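Local structure of processed glycerol phosphate lipoteichoic acid synthase 2 (Bacillus subtilis, 2W8D) at residues Val7-Asn12 / Leu389-Lys394; Phe89-Ser94 / Val311-Thr316; Gln109-Ser114 / Asn397-Arg402; Thr325-Met330 / Arg402-Lys407. The protein belongs to the sulfatase family of the alkaline phosphatase clan and carries a magnesium ion in its alpha/beta domain. One frame throughout, in Å; residues are numbered along the deposited sequence.

Contact 1. Residues Val7-Asn12 / Leu389-Lys394; sequences VTEVEN and LEMSDK
Val10 and Met391, a selenomethionine, form the apolar middle of a helix-helix packing between helix 6-17, near the start of the chain, and helix 380-397, near its end. The two short segments run roughly antiparallel, at 140° between their directions, and their axes come within 10.0 Å. Val10 CG2 is the methyl that does most of the touching: it lies 3.7 Å from Met391 SE and 4.0 Å from Lys394 CB, so it rests between side chains spaced about one helical turn apart. Because its partner methyl CG1 stands anti to the backbone N (chi1 168°), CG2 is turned opposite the carbonyl carbon, and from there it meets the other helix. The side chains of Val10 and Met391 lie alongside one another, pointing opposite ways.

Toward solvent, Glu9 extends this interface with its carboxylate. Its OE2 comes within 3.6 Å of Met391 CE, the glutamate side chain lying across that of Met391, nearly perpendicular to it. Its other oxygen, OE1, stands 4.1 Å from Lys394 NZ, too far for a salt bridge, though the opposite charges probably attract weakly. The lysine has its real partner one turn back on its own helix, Glu390.

Further out, helix 380-397 is fastened on other sides: Ser392 OG bonds the backbone N of Tyr96, and Asp393 forms a salt bridge with Arg347. Helix 6-17 in turn sets Val7 on Leu400 and Glu11 on Tyr404. No hydrogen bond links the two segments; Lys394 is bound within its own helix, NZ 2.6 Å from Glu390 OE2.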
# COMPACT_ATOMS: atom_id res chain seq x y z
N VAL A 7 23.20 7.89 -13.22
CA VAL A 7 22.81 6.65 -12.56
C VAL A 7 23.83 6.29 -11.49
O VAL A 7 23.47 5.75 -10.43
CB VAL A 7 22.65 5.50 -13.59
CG1 VAL A 7 22.68 4.14 -12.91
CG2 VAL A 7 21.37 5.66 -14.35
N THR A 8 25.09 6.62 -11.76
CA THR A 8 26.22 6.21 -10.92
C THR A 8 26.02 6.62 -9.46
O THR A 8 26.11 5.79 -8.56
CB THR A 8 27.58 6.76 -11.46
OG1 THR A 8 27.74 6.38 -12.83
CG2 THR A 8 28.74 6.21 -10.65
N GLU A 9 25.74 7.91 -9.24
CA GLU A 9 25.59 8.46 -7.90
C GLU A 9 24.42 7.79 -7.15
O GLU A 9 24.54 7.47 -5.95
CB GLU A 9 25.39 9.98 -7.97
CG GLU A 9 25.63 10.72 -6.65
CD GLU A 9 24.71 11.93 -6.46
OE1 GLU A 9 24.43 12.65 -7.46
OE2 GLU A 9 24.26 12.16 -5.31
N VAL A 10 23.31 7.58 -7.86
CA VAL A 10 22.15 6.92 -7.27
C VAL A 10 22.43 5.44 -6.96
O VAL A 10 22.02 4.93 -5.91
CB VAL A 10 20.86 7.10 -8.12
CG1 VAL A 10 19.75 6.16 -7.64
CG2 VAL A 10 20.36 8.54 -8.03
N GLU A 11 23.14 4.77 -7.85
CA GLU A 11 23.47 3.36 -7.64
C GLU A 11 24.40 3.16 -6.44
O GLU A 11 24.22 2.22 -5.66
CB GLU A 11 24.06 2.77 -8.92
CG GLU A 11 24.61 1.37 -8.79
CD GLU A 11 25.45 0.98 -9.99
OE1 GLU A 11 25.97 1.87 -10.70
OE2 GLU A 11 25.59 -0.24 -10.22
N ASN A 12 25.37 4.06 -6.28
CA ASN A 12 26.32 3.98 -5.16
C ASN A 12 25.68 4.19 -3.79
O ASN A 12 26.12 3.61 -2.80
CB ASN A 12 27.48 4.95 -5.37
CG ASN A 12 28.39 4.51 -6.50
OD1 ASN A 12 28.56 3.31 -6.74
ND2 ASN A 12 28.97 5.47 -7.20
N LEU A 389 14.54 10.88 -0.39
CA LEU A 389 13.64 11.48 -1.38
C LEU A 389 14.38 11.94 -2.64
O LEU A 389 13.92 11.71 -3.75
CB LEU A 389 12.87 12.64 -0.75
CG LEU A 389 11.76 12.26 0.25
CD1 LEU A 389 11.10 13.54 0.80
CD2 LEU A 389 10.71 11.29 -0.39
N GLU A 390 15.54 12.57 -2.45
CA GLU A 390 16.33 13.09 -3.57
C GLU A 390 16.75 11.98 -4.56
O GLU A 390 16.64 12.15 -5.78
CB GLU A 390 17.53 13.86 -3.02
CG GLU A 390 18.49 14.46 -4.03
CD GLU A 390 19.85 14.85 -3.40
OE1 GLU A 390 20.10 14.52 -2.21
OE2 GLU A 390 20.68 15.48 -4.10
N MSE A 391 17.20 10.84 -4.04
CA MSE A 391 17.67 9.75 -4.89
C MSE A 391 16.53 9.20 -5.72
O MSE A 391 16.68 9.02 -6.93
CB MSE A 391 18.34 8.64 -4.07
CG MSE A 391 19.63 9.09 -3.38
SE MSE A 391 21.03 9.82 -4.58
CE MSE A 391 20.86 11.72 -4.19
N SER A 392 15.39 8.98 -5.09
CA SER A 392 14.21 8.58 -5.80
C SER A 392 13.83 9.61 -6.89
O SER A 392 13.60 9.22 -8.05
CB SER A 392 13.06 8.30 -4.83
OG SER A 392 11.89 7.86 -5.52
N ASP A 393 13.75 10.90 -6.53
CA ASP A 393 13.42 11.97 -7.51
C ASP A 393 14.38 12.03 -8.69
O ASP A 393 13.94 12.25 -9.82
CB ASP A 393 13.25 13.36 -6.87
CG ASP A 393 11.95 13.46 -6.02
OD1 ASP A 393 10.98 12.72 -6.30
OD2 ASP A 393 11.89 14.29 -5.08
N LYS A 394 15.67 11.77 -8.47
CA LYS A 394 16.60 11.72 -9.62
C LYS A 394 16.21 10.63 -10.61
O LYS A 394 16.27 10.83 -11.82
CB LYS A 394 18.05 11.54 -9.18
CG LYS A 394 18.67 12.84 -8.74
CD LYS A 394 19.94 12.64 -7.91
CE LYS A 394 20.70 13.93 -7.86
NZ LYS A 394 20.89 14.35 -6.45

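Contact 2. Residues Phe89-Ser94 / Val311-Thr316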
# COMPACT_ATOMS: atom_id res chain seq x y z
N PHE A 89 1.90 2.71 -7.16
CA PHE A 89 3.21 2.96 -7.75
C PHE A 89 4.36 2.52 -6.85
O PHE A 89 5.35 1.95 -7.30
CB PHE A 89 3.39 4.45 -8.08
CG PHE A 89 4.68 4.75 -8.80
CD1 PHE A 89 4.84 4.38 -10.12
CD2 PHE A 89 5.73 5.41 -8.14
CE1 PHE A 89 6.02 4.68 -10.81
CE2 PHE A 89 6.93 5.70 -8.81
CZ PHE A 89 7.07 5.32 -10.15
N MSE A 90 4.21 2.81 -5.57
CA MSE A 90 5.19 2.43 -4.56
C MSE A 90 5.24 0.92 -4.31
O MSE A 90 6.35 0.40 -4.11
CB MSE A 90 4.94 3.22 -3.28
CG MSE A 90 5.38 4.66 -3.46
SE MSE A 90 5.19 5.72 -1.82
CE MSE A 90 3.31 6.15 -1.98
N MSE A 91 4.09 0.23 -4.33
CA MSE A 91 4.04 -1.24 -4.17
C MSE A 91 4.81 -1.89 -5.29
O MSE A 91 5.53 -2.84 -5.05
CB MSE A 91 2.61 -1.82 -4.20
CG MSE A 91 1.68 -1.30 -3.14
SE MSE A 91 2.31 -1.64 -1.32
CE MSE A 91 2.04 0.13 -0.54
N GLU A 92 4.65 -1.39 -6.51
CA GLU A 92 5.31 -2.02 -7.68
C GLU A 92 6.75 -1.55 -7.89
O GLU A 92 7.49 -2.23 -8.56
CB GLU A 92 4.54 -1.83 -8.99
CG GLU A 92 3.05 -2.25 -9.07
CD GLU A 92 2.63 -3.36 -8.12
OE1 GLU A 92 3.41 -4.31 -7.88
OE2 GLU A 92 1.50 -3.31 -7.62
N ASN A 93 7.14 -0.40 -7.35
CA ASN A 93 8.45 0.16 -7.74
C ASN A 93 9.44 0.48 -6.65
O ASN A 93 10.62 0.58 -6.93
CB ASN A 93 8.27 1.39 -8.62
CG ASN A 93 7.59 1.06 -9.90
OD1 ASN A 93 8.21 0.51 -10.79
ND2 ASN A 93 6.28 1.38 -10.01
N SER A 94 8.95 0.64 -5.43
CA SER A 94 9.76 1.10 -4.29
C SER A 94 10.45 2.41 -4.66
O SER A 94 11.64 2.63 -4.43
CB SER A 94 10.75 0.02 -3.83
OG SER A 94 11.27 0.34 -2.56
N VAL A 311 7.07 2.37 0.62
CA VAL A 311 8.19 1.96 -0.26
C VAL A 311 8.92 0.71 0.29
O VAL A 311 9.71 0.07 -0.42
CB VAL A 311 9.22 3.11 -0.52
CG1 VAL A 311 8.60 4.27 -1.39
CG2 VAL A 311 9.78 3.64 0.77
N ASP A 312 8.64 0.38 1.55
CA ASP A 312 9.24 -0.79 2.17
C ASP A 312 8.53 -2.11 1.83
O ASP A 312 9.10 -3.16 2.03
CB ASP A 312 9.29 -0.64 3.70
CG ASP A 312 10.01 0.62 4.15
OD1 ASP A 312 10.89 1.13 3.44
OD2 ASP A 312 9.73 1.07 5.27
N VAL A 313 7.30 -2.06 1.32
CA VAL A 313 6.54 -3.30 1.07
C VAL A 313 7.17 -4.22 0.02
O VAL A 313 7.32 -5.43 0.26
CB VAL A 313 5.04 -3.03 0.75
CG1 VAL A 313 4.24 -4.36 0.65
CG2 VAL A 313 4.42 -2.19 1.80
N ALA A 314 7.57 -3.66 -1.11
CA ALA A 314 8.03 -4.46 -2.25
C ALA A 314 9.24 -5.34 -1.93
O ALA A 314 9.23 -6.51 -2.29
CB ALA A 314 8.31 -3.57 -3.50
N PRO A 315 10.29 -4.76 -1.27
CA PRO A 315 11.43 -5.60 -0.82
C PRO A 315 11.11 -6.58 0.30
O PRO A 315 11.79 -7.59 0.43
CB PRO A 315 12.45 -4.58 -0.31
CG PRO A 315 11.70 -3.22 -0.25
CD PRO A 315 10.63 -3.32 -1.27
N THR A 316 10.11 -6.30 1.12
CA THR A 316 9.74 -7.24 2.16
C THR A 316 9.25 -8.50 1.43
O THR A 316 9.72 -9.62 1.69
CB THR A 316 8.65 -6.63 3.11
OG1 THR A 316 9.07 -5.33 3.59
CG2 THR A 316 8.37 -7.52 4.27
O HOH W 1 6.68 -1.01 -1.92
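Met90, Met91 and Ser94, at the C-terminal end of helix 86-93, pack in the core of the sulfatase-family domain against Val311 and, on helix 313-320, Val313 and Ala314. Both methionines are selenomethionines. SE of Met90 lies 3.7 Å from Val311 CG1. The Met91 chain bends at chi2 (-59°), which carries SE to the second segment, 3.7 Å from Val313 CB. Ala314 presses its methyl on the first helix's backbone, CB 3.3 Å from Met91 O, and one water bridges the two segments, donating to Met90 O and accepting from Ala314 N at 2.9 Å.

Ser94, with positive phi, is the first residue to leave the helix. Its OG donates to an in-plane lone pair of Val311 O, 2.7 Å away, and also bonds Gly332 N, so two bonds hold the hydroxyl. Behind the contact, Met91 touches Tyr256 and Val313 touches Val254, both on central strand 251-257. Helix 86-93 begins two residues after phosphothreonine Thr84, a magnesium ligand, and the Met90 side chain is about 11 Å from the metal. A helix following such a metal-bound residue and packed beside the central sheet is consistent with the alkaline phosphatase-like alpha/beta fold.

Contact 3. Residues Gln109-Ser114 / Asn397-Arg402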
# COMPACT_ATOMS: atom_id res chain seq x y z
N GLN A 109 5.36 6.81 -19.36
CA GLN A 109 6.35 6.49 -20.38
C GLN A 109 7.76 6.31 -19.80
O GLN A 109 8.71 6.01 -20.55
CB GLN A 109 6.41 7.55 -21.48
CG GLN A 109 5.31 7.51 -22.52
CD GLN A 109 5.45 8.70 -23.48
OE1 GLN A 109 5.23 9.84 -23.08
NE2 GLN A 109 5.88 8.44 -24.74
N ASN A 110 7.92 6.50 -18.49
CA ASN A 110 9.21 6.15 -17.88
C ASN A 110 9.56 4.67 -18.15
O ASN A 110 8.65 3.86 -18.35
CB ASN A 110 9.24 6.49 -16.37
CG ASN A 110 9.78 7.90 -16.10
OD1 ASN A 110 9.66 8.81 -16.93
ND2 ASN A 110 10.38 8.08 -14.94
N THR A 111 10.85 4.33 -18.19
CA THR A 111 11.27 2.93 -18.15
C THR A 111 11.27 2.43 -16.70
O THR A 111 11.91 3.01 -15.82
CB THR A 111 12.66 2.71 -18.81
OG1 THR A 111 12.62 3.09 -20.22
CG2 THR A 111 13.09 1.24 -18.67
N LEU A 112 10.52 1.36 -16.45
CA LEU A 112 10.37 0.84 -15.10
C LEU A 112 10.88 -0.59 -14.94
O LEU A 112 10.95 -1.35 -15.91
CB LEU A 112 8.91 0.95 -14.66
CG LEU A 112 8.34 2.37 -14.56
CD1 LEU A 112 6.92 2.28 -14.10
CD2 LEU A 112 9.15 3.24 -13.62
N GLN A 113 11.25 -0.95 -13.71
CA GLN A 113 11.71 -2.30 -13.42
C GLN A 113 10.92 -2.82 -12.23
O GLN A 113 11.46 -3.06 -11.15
CB GLN A 113 13.23 -2.32 -13.26
CG GLN A 113 13.89 -1.72 -14.50
CD GLN A 113 15.37 -1.47 -14.40
OE1 GLN A 113 15.89 -1.20 -13.33
NE2 GLN A 113 16.07 -1.52 -15.55
N SER A 114 9.62 -2.97 -12.44
CA SER A 114 8.68 -3.35 -11.39
C SER A 114 8.80 -4.79 -10.90
O SER A 114 9.36 -5.66 -11.58
CB SER A 114 7.26 -3.18 -11.92
OG SER A 114 7.07 -1.86 -12.39
N ASN A 397 12.61 11.78 -12.28
CA ASN A 397 12.72 12.99 -13.08
C ASN A 397 13.63 12.80 -14.28
O ASN A 397 13.40 13.41 -15.32
CB ASN A 397 13.28 14.17 -12.26
CG ASN A 397 12.39 14.54 -11.07
OD1 ASN A 397 11.21 14.22 -11.03
ND2 ASN A 397 12.98 15.21 -10.08
N GLY A 398 14.70 12.02 -14.12
CA GLY A 398 15.64 11.82 -15.22
C GLY A 398 15.41 10.51 -15.94
O GLY A 398 16.22 10.12 -16.76
N ASP A 399 14.31 9.80 -15.60
CA ASP A 399 13.99 8.51 -16.23
C ASP A 399 15.28 7.65 -16.35
O ASP A 399 15.69 7.22 -17.44
CB ASP A 399 13.29 8.74 -17.59
CG ASP A 399 12.76 7.45 -18.21
OD1 ASP A 399 12.53 6.48 -17.45
OD2 ASP A 399 12.58 7.40 -19.45
N LEU A 400 15.91 7.40 -15.20
CA LEU A 400 17.29 6.90 -15.14
C LEU A 400 17.41 5.42 -15.41
O LEU A 400 18.48 4.94 -15.81
CB LEU A 400 17.93 7.23 -13.77
CG LEU A 400 18.28 8.69 -13.51
CD1 LEU A 400 19.05 8.81 -12.20
CD2 LEU A 400 19.09 9.31 -14.67
N LEU A 401 16.32 4.70 -15.17
CA LEU A 401 16.27 3.27 -15.44
C LEU A 401 16.46 2.87 -16.93
O LEU A 401 16.73 1.71 -17.22
CB LEU A 401 15.03 2.63 -14.77
CG LEU A 401 14.99 2.77 -13.23
CD1 LEU A 401 13.68 2.23 -12.60
CD2 LEU A 401 16.19 2.15 -12.54
N ARG A 402 16.37 3.82 -17.87
CA ARG A 402 16.85 3.57 -19.25
C ARG A 402 18.34 3.17 -19.29
O ARG A 402 18.80 2.55 -20.24
CB ARG A 402 16.67 4.81 -20.15
CG ARG A 402 15.23 5.25 -20.37
CD ARG A 402 15.20 6.54 -21.11
NE ARG A 402 15.58 7.67 -20.26
CZ ARG A 402 15.97 8.87 -20.72
NH1 ARG A 402 16.06 9.07 -22.02
NH2 ARG A 402 16.29 9.85 -19.87
O HOH W 2 11.51 5.47 -20.99
O HOH W 3 13.35 5.36 -15.33
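Asp399 is the C-prime residue of the Schellman motif that ends helix 380-397, and its carboxylate reaches across to the loop at Asn110 and Thr111. OD1 accepts the backbone N-H of Thr111 at 2.8 Å, met on the syn side and bent to 151° at the hydrogen. The Asn110 amide lies stacked on the same carboxylate, the planes 17° apart and Asn110 CG 3.4 Å from Asp399 OD1; its ND2 turns instead to Ile396 O in the last turn of the helix.

Two waters complete the junction. One donates to Gln109 O and Asp399 OD2 and accepts from Thr111 OG1; the other donates to Thr111 O and Asp399 OD1 and accepts from Leu401 N. Leu401 packs beside this polar cluster, its CB 3.3 Å from Thr111 O and its CD2 3.5 Å from Gln113 OE1, while Gln113 NE2 is held by Tyr404 O. Arg402 folds back on its own segment, bent at chi3 (-75°): NE bonds Asp399 O at 2.9 Å, almost straight, and NH2 bonds Gly398 O at 3.1 Å. The guanidinium thus braces a Schellman C-cap, whose own backbone bonds run from Leu400 N to Ile395 O and from Asp399 N to Ile396 O.

Contact 4. Residues Thr325-Met330 / Arg402-Lys407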
# COMPACT_ATOMS: atom_id res chain seq x y z
N THR A 325 17.28 -8.32 -3.77
CA THR A 325 16.98 -6.98 -4.26
C THR A 325 18.17 -6.02 -4.28
O THR A 325 18.00 -4.84 -4.62
CB THR A 325 15.83 -6.33 -3.47
OG1 THR A 325 16.16 -6.31 -2.08
CG2 THR A 325 14.53 -7.06 -3.68
N LYS A 326 19.35 -6.51 -3.93
CA LYS A 326 20.57 -5.69 -3.93
C LYS A 326 20.91 -5.04 -5.27
O LYS A 326 21.54 -3.99 -5.30
CB LYS A 326 21.78 -6.49 -3.42
CG LYS A 326 22.97 -5.60 -2.99
CD LYS A 326 24.00 -6.33 -2.10
CE LYS A 326 24.83 -5.33 -1.27
NZ LYS A 326 25.20 -5.89 0.08
N ASP A 327 20.52 -5.68 -6.37
CA ASP A 327 20.87 -5.13 -7.68
C ASP A 327 19.82 -4.16 -8.26
O ASP A 327 20.04 -3.59 -9.33
CB ASP A 327 21.22 -6.24 -8.67
CG ASP A 327 22.32 -5.82 -9.64
OD1 ASP A 327 22.85 -4.70 -9.50
OD2 ASP A 327 22.68 -6.62 -10.54
N TYR A 328 18.72 -3.94 -7.55
CA TYR A 328 17.69 -2.99 -8.00
C TYR A 328 17.77 -1.64 -7.33
O TYR A 328 18.13 -1.53 -6.17
CB TYR A 328 16.29 -3.57 -7.77
CG TYR A 328 16.12 -4.87 -8.48
CD1 TYR A 328 15.94 -4.91 -9.86
CD2 TYR A 328 16.17 -6.08 -7.78
CE1 TYR A 328 15.78 -6.10 -10.52
CE2 TYR A 328 16.02 -7.29 -8.44
CZ TYR A 328 15.83 -7.28 -9.82
OH TYR A 328 15.68 -8.47 -10.51
N LEU A 329 17.37 -0.61 -8.07
CA LEU A 329 17.35 0.73 -7.53
C LEU A 329 15.98 1.00 -6.92
O LEU A 329 15.06 1.46 -7.59
CB LEU A 329 17.71 1.74 -8.62
CG LEU A 329 19.10 1.59 -9.25
CD1 LEU A 329 19.41 2.83 -10.04
CD2 LEU A 329 20.20 1.36 -8.21
N MSE A 330 15.88 0.67 -5.63
CA MSE A 330 14.66 0.74 -4.87
C MSE A 330 14.92 1.60 -3.64
O MSE A 330 15.97 1.49 -3.02
CB MSE A 330 14.22 -0.66 -4.45
CG MSE A 330 13.58 -1.45 -5.57
SE MSE A 330 12.99 -3.24 -5.02
CE MSE A 330 11.93 -3.65 -6.61
N ARG A 402 16.37 3.82 -17.87
CA ARG A 402 16.85 3.57 -19.25
C ARG A 402 18.34 3.17 -19.29
O ARG A 402 18.80 2.55 -20.24
CB ARG A 402 16.67 4.81 -20.15
CG ARG A 402 15.23 5.25 -20.37
CD ARG A 402 15.20 6.54 -21.11
NE ARG A 402 15.58 7.67 -20.26
CZ ARG A 402 15.97 8.87 -20.72
NH1 ARG A 402 16.06 9.07 -22.02
NH2 ARG A 402 16.29 9.85 -19.87
N PHE A 403 19.08 3.57 -18.26
CA PHE A 403 20.53 3.42 -18.24
C PHE A 403 21.02 2.44 -17.17
O PHE A 403 22.20 2.41 -16.87
CB PHE A 403 21.19 4.79 -18.04
CG PHE A 403 20.64 5.87 -18.95
CD1 PHE A 403 20.80 5.79 -20.34
CD2 PHE A 403 19.95 6.97 -18.42
CE1 PHE A 403 20.28 6.76 -21.16
CE2 PHE A 403 19.43 7.95 -19.25
CZ PHE A 403 19.59 7.85 -20.61
N TYR A 404 20.11 1.66 -16.58
CA TYR A 404 20.48 0.68 -15.57
C TYR A 404 19.97 -0.71 -15.91
O TYR A 404 18.76 -0.88 -16.10
CB TYR A 404 19.91 1.09 -14.21
CG TYR A 404 20.44 0.23 -13.12
CD1 TYR A 404 19.63 -0.73 -12.50
CD2 TYR A 404 21.77 0.33 -12.72
CE1 TYR A 404 20.12 -1.53 -11.49
CE2 TYR A 404 22.28 -0.47 -11.71
CZ TYR A 404 21.47 -1.41 -11.10
OH TYR A 404 22.00 -2.20 -10.09
N GLU A 405 20.86 -1.69 -15.95
CA GLU A 405 20.45 -3.09 -16.14
C GLU A 405 20.82 -3.98 -14.94
O GLU A 405 21.99 -4.27 -14.73
CB GLU A 405 21.04 -3.68 -17.41
CG GLU A 405 21.38 -2.67 -18.51
CD GLU A 405 21.12 -3.20 -19.91
OE1 GLU A 405 22.08 -3.30 -20.71
OE2 GLU A 405 19.94 -3.54 -20.20
N PRO A 406 19.80 -4.40 -14.16
CA PRO A 406 19.99 -5.36 -13.08
C PRO A 406 20.20 -6.73 -13.70
O PRO A 406 19.85 -6.92 -14.86
CB PRO A 406 18.66 -5.32 -12.31
CG PRO A 406 17.92 -4.11 -12.83
CD PRO A 406 18.40 -3.96 -14.25
N LYS A 407 20.74 -7.68 -12.94
CA LYS A 407 21.25 -8.92 -13.53
C LYS A 407 20.20 -9.89 -14.06
O LYS A 407 20.36 -10.46 -15.14
CB LYS A 407 22.23 -9.67 -12.59
CG LYS A 407 23.71 -9.70 -13.07
CD LYS A 407 23.85 -9.82 -14.60
CE LYS A 407 23.92 -11.28 -15.10
NZ LYS A 407 23.69 -11.35 -16.57
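A type I turn from Thr325 to Tyr328 brings the backbone of Asp327 to the extended chain at Pro406, their CA atoms 5.5 Å apart, and an inverse gamma turn centred on Leu329 follows. At the join, Tyr404 OH faces two oxygens of one residue, 2.7 Å from Asp327 OD1 and 2.5 Å from Asp327 O, the latter unusually short and so uncertain in detail. Its one proton has both as possible acceptors. The carbonyl oxygen lies at the edge of the Tyr404 ring, near its plane, whereas the carboxylate of Asp327 stands almost perpendicular to the ring, at 88°. With CG anti to the backbone N (chi1 -172°), the Tyr404 side chain is sent toward the turn.

One face of that ring is covered by Leu329, whose CG sits 4.0 Å from the ring centroid and only 14° off the normal, a CH-pi contact that probably limits the ring's rotation. The other carboxylate oxygen of Asp327, OD2, accepts a weak bond from Lys407 N at 3.3 Å, and the start of the Lys407 side chain lies alongside the carboxylate, pointing the same way. Tyr328 adds an apolar contact, CE1 to Pro406 CB at 3.5 Å, the two side chains running roughly perpendicular.

Helix 6-17 runs past this junction: Leu329 touches Met14, Tyr404 touches Glu11 and Lys15, and the Lys15 amine makes a long, weak ion pair with Asp327. Tyr328 and Met330 rest on Ile118 of helix 115-118, with Met330 also touching Leu318 of helix 313-320.

Overall arrangement
Contacts 1, 3 and 4 touch one another on one side of the chain's centre, their own centres 11 to 12 Å apart. Contact 3 runs straight into contact 4, sharing Arg402, and Leu401 CD2 approaches Leu329 CD1 to 4.1 Å. Helix 6-17 of contact 1 lies against both: Val7 CG2 is 3.3 Å from Leu400 O, and Glu11 CA is 3.9 Å from Leu329 CD2. Contact 2 lies deeper, 14 to 16 Å from the other centres. It meets contact 3 through Asn93 and Ser114, probably hydrogen-bonded, and contact 4 through Ser94 and Met330. Its Met90 side chain is about 11 Å from the magnesium bound by Glu40, Thr84, Asp258 and His259, near the site without reaching it.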